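Local coordinates for protein P43 (Trichuris muris, PDB 6QIX) that is the major secreted protein of the whipworm, tethers to matrix and inhibits interleukin-13 function, at residues 165-170 / 178-183; 124-129 / 321-326; 91-96 / 146-151. All coordinates share one frame; numbering follows the deposited sequence. Where two conformers were deposited one is given.

Contact 1: residues 165-170 / 178-183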
loop_
_atom_site.group_PDB
_atom_site.type_symbol
_atom_site.label_atom_id
_atom_site.label_comp_id
_atom_site.label_asym_id
_atom_site.label_seq_id
_atom_site.Cartn_x
_atom_site.Cartn_y
_atom_site.Cartn_z
ATOM N N LYS A 165 1.447 8.334 18.086
ATOM C CA LYS A 165 2.032 7.400 19.049
ATOM C C LYS A 165 1.776 5.993 18.548
ATOM O O LYS A 165 0.613 5.624 18.333
ATOM C CB LYS A 165 1.425 7.569 20.452
ATOM C CG LYS A 165 1.539 9.031 20.984
ATOM C CD LYS A 165 3.009 9.387 21.213
ATOM C CE LYS A 165 3.088 10.799 21.748
ATOM N NZ LYS A 165 4.409 11.115 22.354
ATOM N N CYS A 166 2.849 5.228 18.320
ATOM C CA CYS A 166 2.732 3.963 17.577
ATOM C C CYS A 166 3.464 2.821 18.260
ATOM O O CYS A 166 4.546 3.017 18.817
ATOM C CB CYS A 166 3.287 4.075 16.184
ATOM S SG CYS A 166 2.548 5.389 15.139
ATOM N N CYS A 167 2.879 1.620 18.172
ATOM C CA CYS A 167 3.438 0.371 18.657
ATOM C C CYS A 167 3.170 -0.652 17.550
ATOM O O CYS A 167 2.262 -0.452 16.749
ATOM C CB CYS A 167 2.770 -0.093 19.974
ATOM S SG CYS A 167 2.742 1.065 21.291
ATOM N N CYS A 168 3.901 -1.771 17.538
ATOM C CA CYS A 168 3.744 -2.755 16.467
ATOM C C CYS A 168 3.309 -4.136 16.946
ATOM O O CYS A 168 3.532 -4.527 18.099
ATOM C CB CYS A 168 5.057 -2.933 15.677
ATOM S SG CYS A 168 5.482 -1.557 14.612
ATOM N N GLY A 169 2.678 -4.859 16.015
ATOM C CA GLY A 169 2.405 -6.287 16.193
ATOM C C GLY A 169 1.409 -6.558 17.309
ATOM O O GLY A 169 0.296 -6.042 17.276
ATOM N N ASP A 170 1.770 -7.434 18.266
ATOM C CA ASP A 170 0.897 -7.731 19.395
ATOM C C ASP A 170 0.743 -6.569 20.389
ATOM O O ASP A 170 -0.039 -6.688 21.355
ATOM C CB ASP A 170 1.444 -8.959 20.145
ATOM C CG ASP A 170 1.515 -10.218 19.288
ATOM O OD1 ASP A 170 0.766 -10.365 18.297
ATOM O OD2 ASP A 170 2.326 -11.106 19.637
ATOM N N THR A 178 1.208 6.678 26.143
ATOM C CA THR A 178 2.465 6.797 26.874
ATOM C C THR A 178 3.245 5.496 26.943
ATOM O O THR A 178 4.427 5.537 27.279
ATOM C CB THR A 178 2.243 7.285 28.322
ATOM O OG1 THR A 178 1.347 6.396 29.024
ATOM C CG2 THR A 178 1.688 8.716 28.330
ATOM N N GLU A 179 2.607 4.356 26.657
ATOM C CA GLU A 179 3.230 3.056 26.790
ATOM C C GLU A 179 2.637 2.127 25.739
ATOM O O GLU A 179 1.482 2.293 25.330
ATOM C CB GLU A 179 2.995 2.454 28.182
ATOM C CG GLU A 179 3.829 1.272 28.480
ATOM C CD GLU A 179 3.530 0.669 29.851
ATOM O OE1 GLU A 179 2.686 1.217 30.614
ATOM O OE2 GLU A 179 4.163 -0.362 30.159
ATOM N N CYS A 180 3.429 1.139 25.329
ATOM C CA CYS A 180 2.931 0.034 24.494
ATOM C C CYS A 180 2.444 -1.078 25.399
ATOM O O CYS A 180 3.194 -1.536 26.275
ATOM C CB CYS A 180 4.025 -0.504 23.591
ATOM S SG CYS A 180 4.546 0.767 22.361
ATOM N N ILE A 181 1.194 -1.516 25.197
ATOM C CA ILE A 181 0.636 -2.599 25.995
ATOM C C ILE A 181 0.207 -3.724 25.068
ATOM O O ILE A 181 0.034 -3.542 23.861
ATOM C CB ILE A 181 -0.524 -2.100 26.875
ATOM C CG1 ILE A 181 -1.567 -1.368 26.026
ATOM C CG2 ILE A 181 0.027 -1.129 27.923
ATOM C CD1 ILE A 181 -2.425 -2.256 25.145
ATOM N N LYS A 182 0.079 -4.914 25.650
ATOM C CA LYS A 182 -0.277 -6.110 24.909
ATOM C C LYS A 182 -1.721 -6.442 25.251
ATOM O O LYS A 182 -1.981 -7.054 26.300
ATOM C CB LYS A 182 0.660 -7.266 25.283
ATOM C CG LYS A 182 0.505 -8.512 24.404
ATOM C CD LYS A 182 1.672 -9.458 24.667
ATOM C CE LYS A 182 1.486 -10.796 24.027
ATOM N NZ LYS A 182 2.607 -11.736 24.393
ATOM N N PRO A 183 -2.700 -6.050 24.439
ATOM C CA PRO A 183 -4.095 -6.402 24.751
ATOM C C PRO A 183 -4.313 -7.902 24.664
ATOM O O PRO A 183 -3.505 -8.623 24.068
ATOM C CB PRO A 183 -4.901 -5.661 23.672
ATOM C CG PRO A 183 -3.968 -5.472 22.551
ATOM C CD PRO A 183 -2.586 -5.343 23.147
HETATM O O HOH W 1 -1.875 -8.737 21.693
#
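Cys-167 and Cys-180 carry the contact through a disulfide. It joins strand 163-168 to the short strand 180-181. The two SG atoms, Cys-167 SG and Cys-180 SG, are 2.1 Å apart. The torsion about the S-S bond is -90°. Each SG lies anti to its own carbonyl carbon, beside the backbone N, with chi1 -54° and -65°. All five torsions of the bridge are negative, so it winds as a left-handed spiral. Both CB atoms point toward the other segment, and Cys-167 CB and Cys-180 CB end up 3.9 Å apart. Both cysteines are buried, and Cys-167 also touches Ile-108 and Pro-173.

Van der Waals contact takes over further along, at the more exposed end. Asp-170 O meets Pro-183 CD at 3.4 Å. Lys-182 CG approaches the same oxygen, Asp-170 O, at 3.6 Å. The lysine chain then runs on extended past the aspartate, with Lys-182 CE 4.3 Å from Asp-170 CB.

Polar contact is mediated by water. One water donates to Asp-170 O at 2.8 Å and to Pro-183 O at 2.9 Å, so two backbone carbonyls share it. Charge adds little that is specific. Asp-170 OD2 and Lys-182 NZ stay 4.8 Å apart, too far for a salt bridge, although their opposite charges may attract weakly.

The neighbouring cysteines lead to other parts of the fold. Cys-166 is bonded to Cys-157 and Cys-168 to Cys-77. Strand 180-181 pairs with strand 172-173 in a small antiparallel hairpin, which the Cys-167 to Cys-180 bridge holds against the larger sheet. Taken with the bonds Cys-119 to Cys-164 and Cys-157 to Cys-166, leaving aside Cys-131 and Cys-168, the bridge matches the 1-3, 2-4, 5-6 order of EGF-like modules. The contact is consistent with the C-terminal part of one.

Contact 2: residues 124-129 / 321-326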
loop_
_atom_site.group_PDB
_atom_site.type_symbol
_atom_site.label_atom_id
_atom_site.label_comp_id
_atom_site.label_asym_id
_atom_site.label_seq_id
_atom_site.Cartn_x
_atom_site.Cartn_y
_atom_site.Cartn_z
ATOM N N ILE A 124 0.981 3.060 4.612
ATOM C CA ILE A 124 1.832 3.662 3.572
ATOM C C ILE A 124 2.557 2.586 2.752
ATOM O O ILE A 124 2.930 2.820 1.582
ATOM C CB ILE A 124 2.836 4.672 4.169
ATOM C CG1 ILE A 124 3.704 4.017 5.238
ATOM C CG2 ILE A 124 2.089 5.858 4.704
ATOM C CD1 ILE A 124 4.561 5.005 5.983
ATOM N N ASN A 125 2.770 1.407 3.324
ATOM C CA ASN A 125 3.527 0.394 2.597
ATOM C C ASN A 125 2.806 -0.094 1.349
ATOM O O ASN A 125 3.450 -0.721 0.501
ATOM C CB ASN A 125 3.890 -0.771 3.517
ATOM C CG ASN A 125 2.689 -1.584 4.002
ATOM O OD1 ASN A 125 1.514 -1.226 3.816
ATOM N ND2 ASN A 125 3.000 -2.690 4.679
ATOM N N GLU A 126 1.511 0.201 1.205
ATOM C CA GLU A 126 0.789 -0.227 0.014
ATOM C C GLU A 126 1.422 0.344 -1.256
ATOM O O GLU A 126 1.299 -0.249 -2.337
ATOM C CB GLU A 126 -0.685 0.186 0.102
ATOM C CG GLU A 126 -1.510 -0.555 1.143
ATOM C CD GLU A 126 -1.769 -2.047 0.840
ATOM O OE1 GLU A 126 -1.747 -2.467 -0.347
ATOM O OE2 GLU A 126 -2.020 -2.798 1.841
ATOM N N LYS A 127 2.066 1.508 -1.152
ATOM C CA LYS A 127 2.722 2.108 -2.314
ATOM C C LYS A 127 3.776 1.178 -2.892
ATOM O O LYS A 127 3.932 1.071 -4.131
ATOM C CB LYS A 127 3.363 3.421 -1.883
ATOM C CG LYS A 127 4.134 4.184 -2.941
ATOM C CD LYS A 127 4.264 5.670 -2.552
ATOM C CE LYS A 127 5.110 6.493 -3.533
ATOM N NZ LYS A 127 4.450 7.799 -3.900
ATOM N N LEU A 128 4.512 0.492 -2.003
ATOM C CA LEU A 128 5.552 -0.439 -2.426
ATOM C C LEU A 128 4.977 -1.801 -2.801
ATOM O O LEU A 128 5.431 -2.407 -3.770
ATOM C CB LEU A 128 6.601 -0.601 -1.337
ATOM C CG LEU A 128 7.449 0.631 -1.067
ATOM C CD1 LEU A 128 8.501 0.350 -0.024
ATOM C CD2 LEU A 128 8.102 1.123 -2.322
ATOM N N LYS A 129 3.989 -2.286 -2.061
ATOM C CA LYS A 129 3.318 -3.530 -2.427
ATOM C C LYS A 129 2.759 -3.435 -3.843
ATOM O O LYS A 129 2.780 -4.413 -4.603
ATOM C CB LYS A 129 2.199 -3.845 -1.415
ATOM C CG LYS A 129 2.693 -4.107 -0.017
ATOM C CD LYS A 129 1.532 -4.078 0.962
ATOM C CE LYS A 129 0.851 -5.398 1.051
ATOM N NZ LYS A 129 -0.191 -5.407 2.166
ATOM N N TYR A 321 -10.089 0.578 6.390
ATOM C CA TYR A 321 -10.596 1.407 5.311
ATOM C C TYR A 321 -9.449 1.995 4.505
ATOM O O TYR A 321 -9.504 2.049 3.260
ATOM C CB TYR A 321 -11.469 2.531 5.862
ATOM C CG TYR A 321 -12.896 2.161 6.169
ATOM C CD1 TYR A 321 -13.775 1.744 5.173
ATOM C CD2 TYR A 321 -13.380 2.238 7.472
ATOM C CE1 TYR A 321 -15.081 1.410 5.464
ATOM C CE2 TYR A 321 -14.693 1.895 7.779
ATOM C CZ TYR A 321 -15.536 1.499 6.773
ATOM O OH TYR A 321 -16.847 1.168 7.075
ATOM N N ALA A 322 -8.398 2.455 5.187
ATOM C CA ALA A 322 -7.342 3.159 4.473
ATOM C C ALA A 322 -6.631 2.208 3.506
ATOM O O ALA A 322 -6.201 2.623 2.438
ATOM C CB ALA A 322 -6.352 3.771 5.460
ATOM N N LYS A 323 -6.427 0.942 3.901
ATOM C CA LYS A 323 -5.771 0.001 2.996
ATOM C C LYS A 323 -6.563 -0.183 1.713
ATOM O O LYS A 323 -5.965 -0.337 0.631
ATOM C CB LYS A 323 -5.535 -1.345 3.707
ATOM C CG LYS A 323 -4.437 -1.261 4.770
ATOM C CD LYS A 323 -4.330 -2.547 5.575
ATOM C CE LYS A 323 -3.522 -2.402 6.760
ATOM N NZ LYS A 323 -3.459 -3.743 7.486
ATOM N N MET A 324 -7.895 -0.164 1.797
ATOM C CA MET A 324 -8.722 -0.224 0.594
ATOM C C MET A 324 -8.582 1.067 -0.223
ATOM O O MET A 324 -8.403 1.025 -1.451
ATOM C CB MET A 324 -10.193 -0.479 0.981
ATOM C CG MET A 324 -10.456 -1.789 1.740
ATOM S SD MET A 324 -12.195 -2.002 2.267
ATOM C CE MET A 324 -13.007 -2.390 0.713
ATOM N N LEU A 325 -8.637 2.218 0.451
ATOM C CA LEU A 325 -8.530 3.512 -0.244
ATOM C C LEU A 325 -7.193 3.630 -0.971
ATOM O O LEU A 325 -7.122 4.235 -2.057
ATOM C CB LEU A 325 -8.754 4.640 0.771
ATOM C CG LEU A 325 -9.241 5.990 0.298
ATOM C CD1 LEU A 325 -10.580 5.872 -0.404
ATOM C CD2 LEU A 325 -9.355 6.957 1.478
ATOM N N MET A 326 -6.123 3.059 -0.402
ATOM C CA MET A 326 -4.840 3.061 -1.103
ATOM C C MET A 326 -4.892 2.362 -2.463
ATOM O O MET A 326 -3.942 2.510 -3.230
ATOM C CB MET A 326 -3.715 2.417 -0.259
ATOM C CG MET A 326 -3.325 3.303 0.909
ATOM S SD MET A 326 -2.426 4.716 0.621
ATOM C CE MET A 326 -0.938 4.082 -0.122
#
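Glu-126 and Met-326 form the tight part of the contact. Glu-126 CB lies 3.8 Å from Met-326 CB, and both CB atoms point toward the opposite segment. The methionine is bent at chi2 (-73°) and again at chi3 (-60°). This folds its methyl back, so that Met-326 CE also lies 3.9 Å from Glu-126 CB. The methyl reaches the backbone too, with Met-326 CE 4.1 Å from Lys-127 N. Trp-301 of helix 292-310 packs on the same methionine, and a bound di(hydroxyethyl)ether, probably from the crystallisation liquor, lies about 3 Å from its side chain.

The Lys-323 side is looser. Its chain crosses that of Glu-126 at about a right angle, and Lys-323 CG comes within 4.1 Å of Glu-126 OE2. The charged ends do not pair: Lys-323 NZ is 5.9 Å from Glu-126 OE2. That oxygen is taken by Lys-129 of its own helix, whose NZ meets Glu-126 OE2 at 3.2 Å from above the carboxylate plane. Glu-126 OE1 accepts a hydrogen bond from Gln-327. The carboxylate is thus held at both oxygens, and Lys-129 probably offsets much of its charge.

Gln-130 makes a hydrogen bond to Met-326 O. This is helix packing near the centre of the chain: short helix 126-129 packs against helix 315-325 and Met-326.

Contact 3: residues 91-96 / 146-151; sequences GCYPLD and RKMFES
Tyr-93 meets Met-148 with its hydroxyl, not its ring face: Tyr-93 OH is 4.3 Å from Met-148 CG. Pro-94 CD lies over one face of the ring, 3.5 Å above its plane and offset toward the rim. Tyr-145 makes an edge-to-face contact with the same ring.

The other flat group is the carboxylate of Asp-96. Lys-147 NZ donates to Asp-96 OD1 at 2.9 Å in a salt bridge, on the syn side but 30° out of the plane. A final bend in the lysine (chi4 -80°) turns the amine to that oxygen. Asp-96 OD2 pairs with Arg-84 and takes a hydrogen bond from a water, which is weakly linked to Lys-147 NZ. With two cations beside it, the aspartate is probably charged.

Beside this pair the methyl of Met-148 packs on the strand. Met-148 CE lies 3.7 Å from Leu-95 CB and 3.8 Å from Asp-96 N. The same methionine touches Phe-81.

Here helix 139-151 lies against an antiparallel beta hairpin, strands 79-85 and 95-101, joined by an apolar methionine contact and a salt bridge at its side.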
loop_
_atom_site.group_PDB
_atom_site.type_symbol
_atom_site.label_atom_id
_atom_site.label_comp_id
_atom_site.label_asym_id
_atom_site.label_seq_id
_atom_site.Cartn_x
_atom_site.Cartn_y
_atom_site.Cartn_z
ATOM N N GLY A 91 6.907 -20.581 -10.917
ATOM C CA GLY A 91 6.147 -21.080 -9.796
ATOM C C GLY A 91 6.929 -21.213 -8.517
ATOM O O GLY A 91 6.333 -21.535 -7.483
ATOM N N CYS A 92 8.243 -20.995 -8.547
ATOM C CA CYS A 92 9.094 -21.171 -7.370
ATOM C C CYS A 92 9.801 -19.854 -7.055
ATOM O O CYS A 92 10.836 -19.529 -7.648
ATOM C CB CYS A 92 10.104 -22.301 -7.589
ATOM S SG CYS A 92 9.409 -23.768 -8.306
ATOM N N TYR A 93 9.227 -19.111 -6.116
ATOM C CA TYR A 93 9.807 -17.856 -5.674
ATOM C C TYR A 93 11.183 -18.120 -5.065
ATOM O O TYR A 93 11.348 -19.074 -4.303
ATOM C CB TYR A 93 8.877 -17.213 -4.639
ATOM C CG TYR A 93 9.228 -15.825 -4.240
ATOM C CD1 TYR A 93 9.033 -14.769 -5.113
ATOM C CD2 TYR A 93 9.759 -15.555 -2.974
ATOM C CE1 TYR A 93 9.362 -13.484 -4.747
ATOM C CE2 TYR A 93 10.077 -14.269 -2.601
ATOM C CZ TYR A 93 9.873 -13.238 -3.484
ATOM O OH TYR A 93 10.203 -11.958 -3.123
ATOM N N PRO A 94 12.186 -17.297 -5.373
ATOM C CA PRO A 94 13.562 -17.659 -4.995
ATOM C C PRO A 94 13.932 -17.425 -3.540
ATOM O O PRO A 94 14.939 -17.992 -3.090
ATOM C CB PRO A 94 14.426 -16.772 -5.908
ATOM C CG PRO A 94 13.557 -15.601 -6.233
ATOM C CD PRO A 94 12.147 -16.141 -6.287
ATOM N N LEU A 95 13.172 -16.640 -2.785
ATOM C CA LEU A 95 13.591 -16.223 -1.459
ATOM C C LEU A 95 12.580 -16.631 -0.394
ATOM O O LEU A 95 11.385 -16.806 -0.657
ATOM C CB LEU A 95 13.793 -14.697 -1.398
ATOM C CG LEU A 95 14.804 -14.150 -2.405
ATOM C CD1 LEU A 95 14.896 -12.626 -2.250
ATOM C CD2 LEU A 95 16.178 -14.824 -2.232
ATOM N N ASP A 96 13.067 -16.707 0.843
ATOM C CA ASP A 96 12.206 -17.022 1.976
ATOM C C ASP A 96 12.791 -16.413 3.246
ATOM O O ASP A 96 13.986 -16.576 3.529
ATOM C CB ASP A 96 12.038 -18.542 2.126
ATOM C CG ASP A 96 10.953 -18.899 3.115
ATOM O OD1 ASP A 96 9.823 -18.406 2.940
ATOM O OD2 ASP A 96 11.242 -19.631 4.092
ATOM N N ARG A 146 4.542 -10.673 -1.260
ATOM C CA ARG A 146 3.537 -10.413 -0.239
ATOM C C ARG A 146 3.962 -11.027 1.087
ATOM O O ARG A 146 3.851 -10.389 2.145
ATOM C CB ARG A 146 2.171 -10.942 -0.661
ATOM C CG ARG A 146 1.074 -10.556 0.334
ATOM C CD ARG A 146 -0.321 -10.804 -0.207
ATOM N NE ARG A 146 -0.794 -12.147 0.126
ATOM C CZ ARG A 146 -1.518 -12.919 -0.680
ATOM N NH1 ARG A 146 -1.872 -12.500 -1.899
ATOM N NH2 ARG A 146 -1.893 -14.125 -0.263
ATOM N N LYS A 147 4.483 -12.255 1.044
ATOM C CA LYS A 147 4.929 -12.899 2.267
ATOM C C LYS A 147 6.020 -12.069 2.938
ATOM O O LYS A 147 6.032 -11.918 4.168
ATOM C CB LYS A 147 5.400 -14.317 1.953
ATOM C CG LYS A 147 5.738 -15.151 3.172
ATOM C CD LYS A 147 6.156 -16.589 2.793
ATOM C CE LYS A 147 6.518 -17.372 4.063
ATOM N NZ LYS A 147 7.898 -17.089 4.596
ATOM N N MET A 148 6.920 -11.485 2.150
ATOM C CA MET A 148 7.957 -10.636 2.739
ATOM C C MET A 148 7.342 -9.412 3.417
ATOM O O MET A 148 7.632 -9.128 4.589
ATOM C CB MET A 148 8.959 -10.204 1.665
ATOM C CG MET A 148 9.837 -11.344 1.155
ATOM S SD MET A 148 11.042 -11.879 2.416
ATOM C CE MET A 148 11.975 -13.076 1.444
ATOM N N PHE A 149 6.471 -8.691 2.699
ATOM C CA PHE A 149 5.890 -7.461 3.237
ATOM C C PHE A 149 5.102 -7.749 4.508
ATOM O O PHE A 149 5.170 -6.990 5.485
ATOM C CB PHE A 149 4.982 -6.794 2.202
ATOM C CG PHE A 149 5.698 -5.955 1.197
ATOM C CD1 PHE A 149 6.199 -4.723 1.540
ATOM C CD2 PHE A 149 5.816 -6.382 -0.116
ATOM C CE1 PHE A 149 6.836 -3.939 0.592
ATOM C CE2 PHE A 149 6.447 -5.601 -1.079
ATOM C CZ PHE A 149 6.973 -4.389 -0.720
ATOM N N GLU A 150 4.356 -8.856 4.525
ATOM C CA GLU A 150 3.511 -9.127 5.674
ATOM C C GLU A 150 4.319 -9.484 6.913
ATOM O O GLU A 150 3.765 -9.423 8.016
ATOM C CB GLU A 150 2.524 -10.252 5.373
ATOM C CG GLU A 150 1.353 -9.827 4.428
ATOM C CD GLU A 150 0.500 -8.730 5.054
ATOM O OE1 GLU A 150 -0.419 -9.079 5.848
ATOM O OE2 GLU A 150 0.772 -7.524 4.783
ATOM N N SER A 151 5.601 -9.860 6.754
ATOM C CA SER A 151 6.416 -10.256 7.889
ATOM C C SER A 151 6.967 -9.049 8.639
ATOM O O SER A 151 7.351 -9.182 9.815
ATOM C CB SER A 151 7.553 -11.182 7.427
ATOM O OG SER A 151 8.486 -10.522 6.606
HETATM O O HOH W 2 9.939 -18.881 6.378
#

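In the fold
From the N terminus, segment 91-96 comes first. Contact 3 closes its loop, joining hairpin 79-101 to helix 139-151. Segment 124-129 opens inside that loop and finds its partner only at 321-326, so contacts 2 and 3 cross; contact 2 joins helix 126-129 to helix 315-325. Contact 1 closes a short loop, residues 171-177, joining strand 163-168 to strand 180-181. It follows contact 3 in series and lies within the long loop closed by contact 2. Contacts 2 and 3 touch through Leu-128 and Lys-129, which pack on Phe-149; Lys-129 also makes a long, weak ion pair with Glu-150. Contact 1 stands apart, its nearest atoms about 9 Å from either.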